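Local coordinates for Ice-binding protein 1 (Shewanella frigidimarina, PDB 6BG8), which adsorbs the bacterium onto ice and inhibits ice-crystal growth, the coordinates here being those of its DUF3494 ice-binding domain, at residues F203-A214 and F221-N232; S19-G27 and S43-G51. All coordinates share one frame; numbering follows the deposited sequence.

Interaction 1: residues F203-A214 and F221-N232. With PO4 (phosphate ion), chain H.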
loop_
_atom_site.group_PDB
_atom_site.type_symbol
_atom_site.label_atom_id
_atom_site.label_comp_id
_atom_site.label_asym_id
_atom_site.label_seq_id
_atom_site.Cartn_x
_atom_site.Cartn_y
_atom_site.Cartn_z
ATOM N N PHE A 203 4.222 -2.207 0.622
ATOM C CA PHE A 203 4.880 -2.887 -0.498
ATOM C C PHE A 203 5.137 -4.334 -0.077
ATOM O O PHE A 203 6.202 -4.659 0.459
ATOM C CB PHE A 203 6.186 -2.190 -0.880
ATOM C CG PHE A 203 5.996 -0.829 -1.482
ATOM C CD1 PHE A 203 5.695 0.266 -0.676
ATOM C CD2 PHE A 203 6.155 -0.638 -2.853
ATOM C CE1 PHE A 203 5.535 1.525 -1.229
ATOM C CE2 PHE A 203 5.992 0.617 -3.413
ATOM C CZ PHE A 203 5.685 1.698 -2.597
ATOM N N ALA A 204 4.151 -5.201 -0.309
ATOM C CA ALA A 204 4.289 -6.621 -0.006
ATOM C C ALA A 204 4.802 -7.349 -1.238
ATOM O O ALA A 204 4.262 -7.174 -2.334
ATOM C CB ALA A 204 2.951 -7.219 0.428
ATOM N N TRP A 205 5.853 -8.154 -1.064
ATOM C CA TRP A 205 6.375 -8.886 -2.212
ATOM C C TRP A 205 5.341 -9.857 -2.753
ATOM O O TRP A 205 5.184 -9.994 -3.972
ATOM C CB TRP A 205 7.656 -9.639 -1.847
ATOM C CG TRP A 205 8.173 -10.423 -3.012
ATOM C CD1 TRP A 205 8.082 -11.777 -3.207
ATOM C CD2 TRP A 205 8.839 -9.896 -4.165
ATOM N NE1 TRP A 205 8.662 -12.119 -4.407
ATOM C CE2 TRP A 205 9.130 -10.985 -5.015
ATOM C CE3 TRP A 205 9.215 -8.608 -4.562
ATOM C CZ2 TRP A 205 9.793 -10.826 -6.234
ATOM C CZ3 TRP A 205 9.881 -8.453 -5.783
ATOM C CH2 TRP A 205 10.152 -9.555 -6.599
ATOM N N SER A 206 4.621 -10.542 -1.862
ATOM C CA SER A 206 3.614 -11.504 -2.289
ATOM C C SER A 206 2.237 -10.859 -2.382
ATOM O O SER A 206 1.863 -10.366 -3.448
ATOM C CB SER A 206 3.581 -12.701 -1.335
ATOM O OG SER A 206 3.550 -12.268 0.008
ATOM N N GLU A 207 1.482 -10.839 -1.282
ATOM C CA GLU A 207 0.101 -10.371 -1.311
ATOM C C GLU A 207 -0.201 -9.500 -0.097
ATOM O O GLU A 207 0.488 -9.554 0.922
ATOM C CB GLU A 207 -0.887 -11.552 -1.352
ATOM C CG GLU A 207 -0.770 -12.525 -0.183
ATOM C CD GLU A 207 -1.756 -13.691 -0.270
ATOM O OE1 GLU A 207 -2.937 -13.458 -0.610
ATOM O OE2 GLU A 207 -1.348 -14.841 0.010
ATOM N N VAL A 208 -1.270 -8.709 -0.218
ATOM C CA VAL A 208 -1.816 -7.926 0.886
ATOM C C VAL A 208 -3.234 -8.413 1.144
ATOM O O VAL A 208 -4.055 -8.456 0.219
ATOM C CB VAL A 208 -1.820 -6.415 0.575
ATOM C CG1 VAL A 208 -2.337 -5.627 1.782
ATOM C CG2 VAL A 208 -0.432 -5.934 0.156
ATOM N N ASN A 209 -3.521 -8.783 2.389
ATOM C CA ASN A 209 -4.858 -9.232 2.771
ATOM C C ASN A 209 -5.373 -8.286 3.844
ATOM O O ASN A 209 -4.875 -8.299 4.972
ATOM C CB ASN A 209 -4.841 -10.675 3.280
ATOM C CG ASN A 209 -4.131 -11.640 2.322
ATOM O OD1 ASN A 209 -3.405 -12.536 2.760
ATOM N ND2 ASN A 209 -4.349 -11.467 1.022
ATOM N N VAL A 210 -6.364 -7.466 3.496
ATOM C CA VAL A 210 -6.983 -6.538 4.439
ATOM C C VAL A 210 -8.251 -7.194 4.968
ATOM O O VAL A 210 -9.143 -7.553 4.191
ATOM C CB VAL A 210 -7.290 -5.184 3.780
ATOM C CG1 VAL A 210 -7.640 -4.142 4.847
ATOM C CG2 VAL A 210 -6.105 -4.730 2.916
ATOM N N ARG A 211 -8.330 -7.363 6.284
ATOM C CA ARG A 211 -9.389 -8.171 6.863
ATOM C C ARG A 211 -10.595 -7.297 7.210
ATOM O O ARG A 211 -10.533 -6.067 7.182
ATOM C CB ARG A 211 -8.848 -8.947 8.071
ATOM C CG ARG A 211 -7.853 -10.031 7.624
ATOM C CD ARG A 211 -7.008 -10.595 8.735
ATOM N NE ARG A 211 -7.783 -11.220 9.803
ATOM C CZ ARG A 211 -8.278 -12.453 9.746
ATOM N NH1 ARG A 211 -8.108 -13.196 8.657
ATOM N NH2 ARG A 211 -8.957 -12.934 10.775
ATOM N N THR A 212 -11.712 -7.968 7.502
ATOM C CA THR A 212 -13.042 -7.375 7.616
ATOM C C THR A 212 -13.039 -6.024 8.325
ATOM O O THR A 212 -12.681 -5.930 9.497
ATOM C CB THR A 212 -13.947 -8.354 8.374
ATOM O OG1 THR A 212 -13.686 -9.693 7.926
ATOM C CG2 THR A 212 -15.399 -8.028 8.125
ATOM N N GLY A 213 -13.467 -4.973 7.621
ATOM C CA GLY A 213 -13.760 -3.704 8.257
ATOM C C GLY A 213 -12.578 -2.803 8.555
ATOM O O GLY A 213 -12.790 -1.689 9.046
ATOM N N ALA A 214 -11.352 -3.227 8.266
ATOM C CA ALA A 214 -10.207 -2.360 8.515
ATOM C C ALA A 214 -10.272 -1.101 7.654
ATOM O O ALA A 214 -10.827 -1.101 6.548
ATOM C CB ALA A 214 -8.897 -3.107 8.252
ATOM N N PHE A 221 0.210 -2.286 -2.250
ATOM C CA PHE A 221 0.903 -2.860 -3.399
ATOM C C PHE A 221 1.220 -4.324 -3.124
ATOM O O PHE A 221 1.807 -4.648 -2.086
ATOM C CB PHE A 221 2.228 -2.131 -3.698
ATOM C CG PHE A 221 2.074 -0.682 -4.081
ATOM C CD1 PHE A 221 1.708 -0.327 -5.365
ATOM C CD2 PHE A 221 2.352 0.325 -3.167
ATOM C CE1 PHE A 221 1.582 1.006 -5.722
ATOM C CE2 PHE A 221 2.223 1.662 -3.518
ATOM C CZ PHE A 221 1.841 2.001 -4.800
ATOM N N ALA A 222 0.875 -5.200 -4.070
ATOM C CA ALA A 222 1.303 -6.596 -4.044
ATOM C C ALA A 222 2.175 -6.820 -5.275
ATOM O O ALA A 222 1.671 -6.822 -6.402
ATOM C CB ALA A 222 0.103 -7.544 -4.013
ATOM N N VAL A 223 3.485 -6.982 -5.068
ATOM C CA VAL A 223 4.414 -6.953 -6.198
ATOM C C VAL A 223 4.218 -8.162 -7.105
ATOM O O VAL A 223 4.272 -8.034 -8.334
ATOM C CB VAL A 223 5.866 -6.848 -5.702
ATOM C CG1 VAL A 223 6.828 -6.872 -6.896
ATOM C CG2 VAL A 223 6.058 -5.568 -4.883
ATOM N N THR A 224 4.011 -9.353 -6.533
ATOM C CA THR A 224 3.922 -10.561 -7.342
ATOM C C THR A 224 2.593 -11.291 -7.254
ATOM O O THR A 224 2.378 -12.219 -8.039
ATOM C CB THR A 224 5.037 -11.564 -6.992
ATOM O OG1 THR A 224 4.841 -12.085 -5.668
ATOM C CG2 THR A 224 6.397 -10.908 -7.092
ATOM N N ASP A 225 1.695 -10.916 -6.346
ATOM C CA ASP A 225 0.419 -11.620 -6.304
ATOM C C ASP A 225 -0.744 -10.641 -6.227
ATOM O O ASP A 225 -0.998 -9.923 -7.197
ATOM C CB ASP A 225 0.383 -12.620 -5.148
ATOM C CG ASP A 225 -0.765 -13.615 -5.271
ATOM O OD1 ASP A 225 -1.381 -13.689 -6.361
ATOM O OD2 ASP A 225 -1.065 -14.301 -4.273
ATOM N N GLN A 226 -1.438 -10.569 -5.088
ATOM C CA GLN A 226 -2.775 -9.991 -5.086
ATOM C C GLN A 226 -2.988 -9.072 -3.889
ATOM O O GLN A 226 -2.359 -9.211 -2.842
ATOM C CB GLN A 226 -3.851 -11.085 -5.063
ATOM C CG GLN A 226 -3.824 -11.927 -3.797
ATOM C CD GLN A 226 -4.884 -13.006 -3.786
ATOM O OE1 GLN A 226 -5.736 -13.056 -4.671
ATOM N NE2 GLN A 226 -4.826 -13.888 -2.791
ATOM N N VAL A 227 -3.937 -8.156 -4.044
ATOM C CA VAL A 227 -4.470 -7.388 -2.926
ATOM C C VAL A 227 -5.913 -7.823 -2.725
ATOM O O VAL A 227 -6.717 -7.761 -3.660
ATOM C CB VAL A 227 -4.399 -5.874 -3.174
ATOM C CG1 VAL A 227 -5.008 -5.131 -1.989
ATOM C CG2 VAL A 227 -2.964 -5.409 -3.411
ATOM N N THR A 228 -6.252 -8.255 -1.516
ATOM C CA THR A 228 -7.627 -8.638 -1.215
ATOM C C THR A 228 -8.184 -7.739 -0.124
ATOM O O THR A 228 -7.496 -7.435 0.853
ATOM C CB THR A 228 -7.746 -10.117 -0.791
ATOM O OG1 THR A 228 -7.180 -10.312 0.515
ATOM C CG2 THR A 228 -7.053 -11.009 -1.799
ATOM N N LEU A 229 -9.426 -7.302 -0.323
ATOM C CA LEU A 229 -10.184 -6.499 0.624
ATOM C C LEU A 229 -11.387 -7.272 1.138
ATOM O O LEU A 229 -11.974 -8.090 0.427
ATOM C CB LEU A 229 -10.699 -5.207 -0.010
ATOM C CG LEU A 229 -9.719 -4.262 -0.683
ATOM C CD1 LEU A 229 -10.472 -2.988 -1.033
ATOM C CD2 LEU A 229 -8.551 -3.982 0.266
ATOM N N ASP A 230 -11.764 -6.974 2.372
ATOM C CA ASP A 230 -12.990 -7.477 2.984
ATOM C C ASP A 230 -13.662 -6.264 3.638
ATOM O O ASP A 230 -13.350 -5.911 4.779
ATOM C CB ASP A 230 -12.679 -8.595 3.975
ATOM C CG ASP A 230 -13.929 -9.223 4.574
ATOM O OD1 ASP A 230 -15.059 -8.779 4.249
ATOM O OD2 ASP A 230 -13.772 -10.168 5.372
ATOM N N ALA A 231 -14.558 -5.612 2.894
ATOM C CA ALA A 231 -15.361 -4.500 3.408
ATOM C C ALA A 231 -14.495 -3.421 4.062
ATOM O O ALA A 231 -14.654 -3.084 5.236
ATOM C CB ALA A 231 -16.416 -5.013 4.398
ATOM N N ASN A 232 -13.575 -2.861 3.275
ATOM C CA ASN A 232 -12.606 -1.912 3.800
ATOM C C ASN A 232 -12.828 -0.523 3.230
ATOM O O ASN A 232 -13.205 -0.360 2.071
ATOM C CB ASN A 232 -11.177 -2.338 3.474
ATOM C CG ASN A 232 -10.874 -3.730 3.944
ATOM O OD1 ASN A 232 -10.538 -4.606 3.147
ATOM N ND2 ASN A 232 -11.009 -3.952 5.246
HETATM P P PO4 H . -8.083 -10.335 13.575
HETATM O O1 PO4 H . -6.854 -10.542 14.425
HETATM O O2 PO4 H . -8.816 -11.650 13.408
HETATM O O3 PO4 H . -7.696 -9.861 12.184
HETATM O O4 PO4 H . -8.973 -9.323 14.263
HETATM O O HOH W 1 0.912 -14.823 -2.492
HETATM O O HOH W 2 -8.853 -9.721 2.523
HETATM O O HOH W 3 -11.237 -10.848 6.309
#

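Interaction 2: residues S19-G27 and S43-G51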
loop_
_atom_site.group_PDB
_atom_site.type_symbol
_atom_site.label_atom_id
_atom_site.label_comp_id
_atom_site.label_asym_id
_atom_site.label_seq_id
_atom_site.Cartn_x
_atom_site.Cartn_y
_atom_site.Cartn_z
ATOM N N SER A 19 0.111 -7.442 -9.040
ATOM C CA SER A 19 0.495 -8.201 -10.225
ATOM C C SER A 19 -0.669 -9.027 -10.764
ATOM O O SER A 19 -0.934 -9.030 -11.973
ATOM C CB SER A 19 1.681 -9.109 -9.893
ATOM O OG SER A 19 1.906 -10.054 -10.926
ATOM N N GLN A 20 -1.370 -9.753 -9.892
ATOM C CA GLN A 20 -2.269 -10.815 -10.344
ATOM C C GLN A 20 -3.742 -10.474 -10.217
ATOM O O GLN A 20 -4.518 -10.749 -11.137
ATOM C CB GLN A 20 -2.003 -12.109 -9.559
ATOM C CG GLN A 20 -0.645 -12.743 -9.831
ATOM C CD GLN A 20 -0.483 -13.136 -11.267
ATOM O OE1 GLN A 20 -1.208 -13.996 -11.764
ATOM N NE2 GLN A 20 0.486 -12.519 -11.947
ATOM N N ALA A 21 -4.154 -9.880 -9.103
ATOM C CA ALA A 21 -5.584 -9.688 -8.865
ATOM C C ALA A 21 -5.793 -8.666 -7.761
ATOM O O ALA A 21 -4.955 -8.507 -6.869
ATOM C CB ALA A 21 -6.276 -11.004 -8.483
ATOM N N ILE A 22 -6.928 -7.978 -7.838
ATOM C CA ILE A 22 -7.447 -7.174 -6.736
ATOM C C ILE A 22 -8.883 -7.617 -6.527
ATOM O O ILE A 22 -9.672 -7.636 -7.481
ATOM C CB ILE A 22 -7.378 -5.667 -7.014
ATOM C CG1 ILE A 22 -5.917 -5.222 -7.128
ATOM C CG2 ILE A 22 -8.079 -4.900 -5.886
ATOM C CD1 ILE A 22 -5.749 -3.805 -7.653
ATOM N N THR A 23 -9.213 -8.015 -5.307
ATOM C CA THR A 23 -10.540 -8.536 -5.015
ATOM C C THR A 23 -11.109 -7.865 -3.776
ATOM O O THR A 23 -10.374 -7.371 -2.916
ATOM C CB THR A 23 -10.532 -10.056 -4.800
ATOM O OG1 THR A 23 -9.973 -10.367 -3.520
ATOM C CG2 THR A 23 -9.746 -10.768 -5.903
ATOM N N THR A 24 -12.443 -7.874 -3.693
ATOM C CA THR A 24 -13.136 -7.350 -2.527
ATOM C C THR A 24 -14.419 -8.133 -2.296
ATOM O O THR A 24 -15.064 -8.618 -3.237
ATOM C CB THR A 24 -13.481 -5.855 -2.649
ATOM O OG1 THR A 24 -14.049 -5.395 -1.416
ATOM C CG2 THR A 24 -14.512 -5.618 -3.752
ATOM N N THR A 25 -14.766 -8.266 -1.026
ATOM C CA THR A 25 -16.127 -8.580 -0.651
ATOM C C THR A 25 -16.968 -7.308 -0.729
ATOM O O THR A 25 -16.464 -6.216 -1.004
ATOM C CB THR A 25 -16.165 -9.160 0.757
ATOM O OG1 THR A 25 -15.788 -8.129 1.667
ATOM C CG2 THR A 25 -15.184 -10.311 0.896
ATOM N N SER A 26 -18.272 -7.450 -0.516
ATOM C CA SER A 26 -19.119 -6.270 -0.571
ATOM C C SER A 26 -18.795 -5.342 0.602
ATOM O O SER A 26 -18.231 -5.757 1.616
ATOM C CB SER A 26 -20.595 -6.672 -0.556
ATOM O OG SER A 26 -20.923 -7.269 0.679
ATOM N N GLY A 27 -19.129 -4.067 0.442
ATOM C CA GLY A 27 -19.014 -3.114 1.527
ATOM C C GLY A 27 -17.742 -2.299 1.572
ATOM O O GLY A 27 -17.508 -1.608 2.579
ATOM N N SER A 43 -10.467 -9.366 -16.066
ATOM C CA SER A 43 -11.262 -10.426 -15.454
ATOM C C SER A 43 -10.735 -10.824 -14.079
ATOM O O SER A 43 -11.452 -11.474 -13.308
ATOM C CB SER A 43 -11.298 -11.641 -16.378
ATOM O OG SER A 43 -9.995 -12.131 -16.618
ATOM N N TYR A 44 -9.515 -10.433 -13.735
ATOM C CA TYR A 44 -8.969 -10.775 -12.433
ATOM C C TYR A 44 -9.356 -9.780 -11.345
ATOM O O TYR A 44 -8.970 -9.978 -10.191
ATOM C CB TYR A 44 -7.439 -10.918 -12.530
ATOM C CG TYR A 44 -7.017 -12.303 -12.982
ATOM C CD1 TYR A 44 -7.207 -12.719 -14.291
ATOM C CD2 TYR A 44 -6.456 -13.206 -12.084
ATOM C CE1 TYR A 44 -6.821 -13.999 -14.699
ATOM C CE2 TYR A 44 -6.075 -14.476 -12.478
ATOM C CZ TYR A 44 -6.261 -14.867 -13.790
ATOM O OH TYR A 44 -5.890 -16.133 -14.180
ATOM N N TYR A 45 -10.101 -8.719 -11.679
ATOM C CA TYR A 45 -10.834 -7.957 -10.674
ATOM C C TYR A 45 -12.043 -8.771 -10.233
ATOM O O TYR A 45 -12.783 -9.288 -11.075
ATOM C CB TYR A 45 -11.308 -6.616 -11.240
ATOM C CG TYR A 45 -10.254 -5.546 -11.387
ATOM C CD1 TYR A 45 -9.707 -4.922 -10.265
ATOM C CD2 TYR A 45 -9.825 -5.135 -12.641
ATOM C CE1 TYR A 45 -8.744 -3.920 -10.397
ATOM C CE2 TYR A 45 -8.859 -4.136 -12.781
ATOM C CZ TYR A 45 -8.328 -3.532 -11.655
ATOM O OH TYR A 45 -7.371 -2.542 -11.790
ATOM N N ALA A 46 -12.249 -8.894 -8.921
ATOM C CA ALA A 46 -13.396 -9.628 -8.394
ATOM C C ALA A 46 -14.086 -8.824 -7.303
ATOM O O ALA A 46 -13.431 -8.231 -6.439
ATOM C CB ALA A 46 -12.989 -11.003 -7.844
ATOM N N GLY A 47 -15.420 -8.814 -7.343
ATOM C CA GLY A 47 -16.220 -8.212 -6.301
ATOM C C GLY A 47 -16.600 -6.769 -6.534
ATOM O O GLY A 47 -17.378 -6.218 -5.742
ATOM N N PHE A 48 -16.077 -6.136 -7.583
ATOM C CA PHE A 48 -16.342 -4.731 -7.852
ATOM C C PHE A 48 -17.503 -4.581 -8.830
ATOM O O PHE A 48 -17.880 -5.517 -9.543
ATOM C CB PHE A 48 -15.093 -4.040 -8.406
ATOM C CG PHE A 48 -13.944 -4.010 -7.442
ATOM C CD1 PHE A 48 -13.856 -3.005 -6.493
ATOM C CD2 PHE A 48 -12.962 -4.994 -7.472
ATOM C CE1 PHE A 48 -12.792 -2.967 -5.591
ATOM C CE2 PHE A 48 -11.903 -4.972 -6.576
ATOM C CZ PHE A 48 -11.820 -3.953 -5.631
ATOM N N THR A 49 -18.064 -3.379 -8.857
ATOM C CA THR A 49 -19.240 -3.075 -9.672
ATOM C C THR A 49 -18.900 -2.032 -10.724
ATOM O O THR A 49 -18.772 -0.840 -10.381
ATOM C CB THR A 49 -20.374 -2.560 -8.791
ATOM O OG1 THR A 49 -20.541 -3.437 -7.671
ATOM C CG2 THR A 49 -21.668 -2.477 -9.594
ATOM N N PRO A 50 -18.747 -2.406 -11.995
ATOM C CA PRO A 50 -18.463 -1.403 -13.030
ATOM C C PRO A 50 -19.483 -0.271 -13.005
ATOM O O PRO A 50 -20.693 -0.493 -12.871
ATOM C CB PRO A 50 -18.535 -2.210 -14.333
ATOM C CG PRO A 50 -18.136 -3.593 -13.923
ATOM C CD PRO A 50 -18.729 -3.779 -12.536
ATOM N N GLY A 51 -18.983 0.952 -13.111
ATOM C CA GLY A 51 -19.813 2.136 -13.068
ATOM C C GLY A 51 -20.247 2.590 -14.444
ATOM O O GLY A 51 -20.221 1.836 -15.421
#

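Interaction 1: residues F203-A214 and F221-N232
Two adjacent coils of the beta-solenoid of the ice-binding domain stack here, with strand 208-210 running parallel to strand 226-229. Val208 N binds Gln226 O, Thr228 N binds Val208 O and Val210 N binds Thr228 O. The earlier strands pair through Ala204, whose N binds Phe221 O and whose O accepts from Val223 N; the register shifts by one residue across the turn that follows. On the buried side Phe203 and Phe221 form an offset stack, with centroids 4.6 Å apart and planes at 26°. Phe221 CD2 sits over the centre of the Phe203 ring. At the turn, Trp205 O accepts from both Thr224 N and Thr224 OG1, one from each side of the carbonyl plane. Thr224 CG2 lies over the six-membered ring of Trp205, 3.7 Å from its centroid. On the outer face Gln226 NE2 donates to Glu207 OE1 at 2.9 Å in a nearly straight bond (171°). Asn209 ND2 reaches the same oxygen from the other face of the carboxylate, which fixes the rotation of Glu207. At the far turn Thr212 OG1 donates to Asp230 OD2 at 2.6 Å, from above the carboxylate plane. Asn232 ND2 bridges Arg211 O (2.9 Å) and Ala214 O (3.1 Å), tying both ends of the type II turn Arg211-Ala214 to the next coil. Arg211 NE and NH2 hydrogen-bond two oxygens of a phosphate ion, likely picked up during crystallisation. Thr212 probably contacts ice, as in related proteins. The whole is the coil-on-coil stacking of a DUF3494 beta-solenoid, with the probable T-A/G-X-T/N ice-binding motif beginning within the turn.

Interaction 2: residues S19-G27 and S43-G51
Thr24 lays its methyl on the ring of Phe48, where strand 21-24 meets the short, weakly bonded strand 45-46. Thr24 CG2 stands over the centre of the ring, 3.6 Å from the centroid and 10° off the normal, a CH-pi contact. The torsion of Thr24 explains it. OG1 is anti to the backbone N (chi1 -175°), which puts CG2 between the backbone N and the carbonyl carbon, on the side of the ring. Thr24 OG1 is turned to Thr25 O at 2.6 Å and also bonds Ser28 OG. Ile22 meets the same ring differently. Its CG2 touches Phe48 CZ at 3.9 Å, while Ile22 O lies in the ring plane at the edge. Ile22 CB also runs beside the Tyr45 ring, 4.0 Å from Tyr45 CE1, the two side chains pointing the same way. Tyr45 OH hydrogen-bonds Tyr66 O. On the other face Thr23 CG2 packs on Ala46 CB at 3.8 Å. Two backbone bonds join the strands: Ala46 N to Ile22 O (3.2 Å) and Thr24 N to Ala46 O (2.9 Å). Gly47 CA makes a CA-H...O contact with Thr24 O at 3.3 Å. Tyr44 CB lies against Gln20 O, a buried carbonyl with no partner in the model. Strand 45-46 is an outermost strand of its sheet, and strand 21-24 pairs on its other side with strand 226-229. Phe48 stacks with Phe57, and Tyr45 meets it edge-to-face; both also pack on Leu35 of strand 34-37.

In the fold
Interactions 1 and 2 belong to one parallel sheet, in which strands 226-229 and 21-24 are neighbours. They touch through Asp225 O and Gln20 N and through Asp230 OD1 and Thr25 OG1, both probable hydrogen bonds. Both are partly buried. The centre of interaction 1 is about 8 Å from the centre of the chain, against about 16 Å for interaction 2, and it buries over twice the area. It has two short backbone ladders, a buried phenylalanine pair and polar bonds at more exposed turns. Interaction 2, at the sheet's edge, has two backbone bonds and relies on apolar and CH-pi packing. Thr24 lies about 10 Å, side chain to side chain, from Thr212, which probably binds ice.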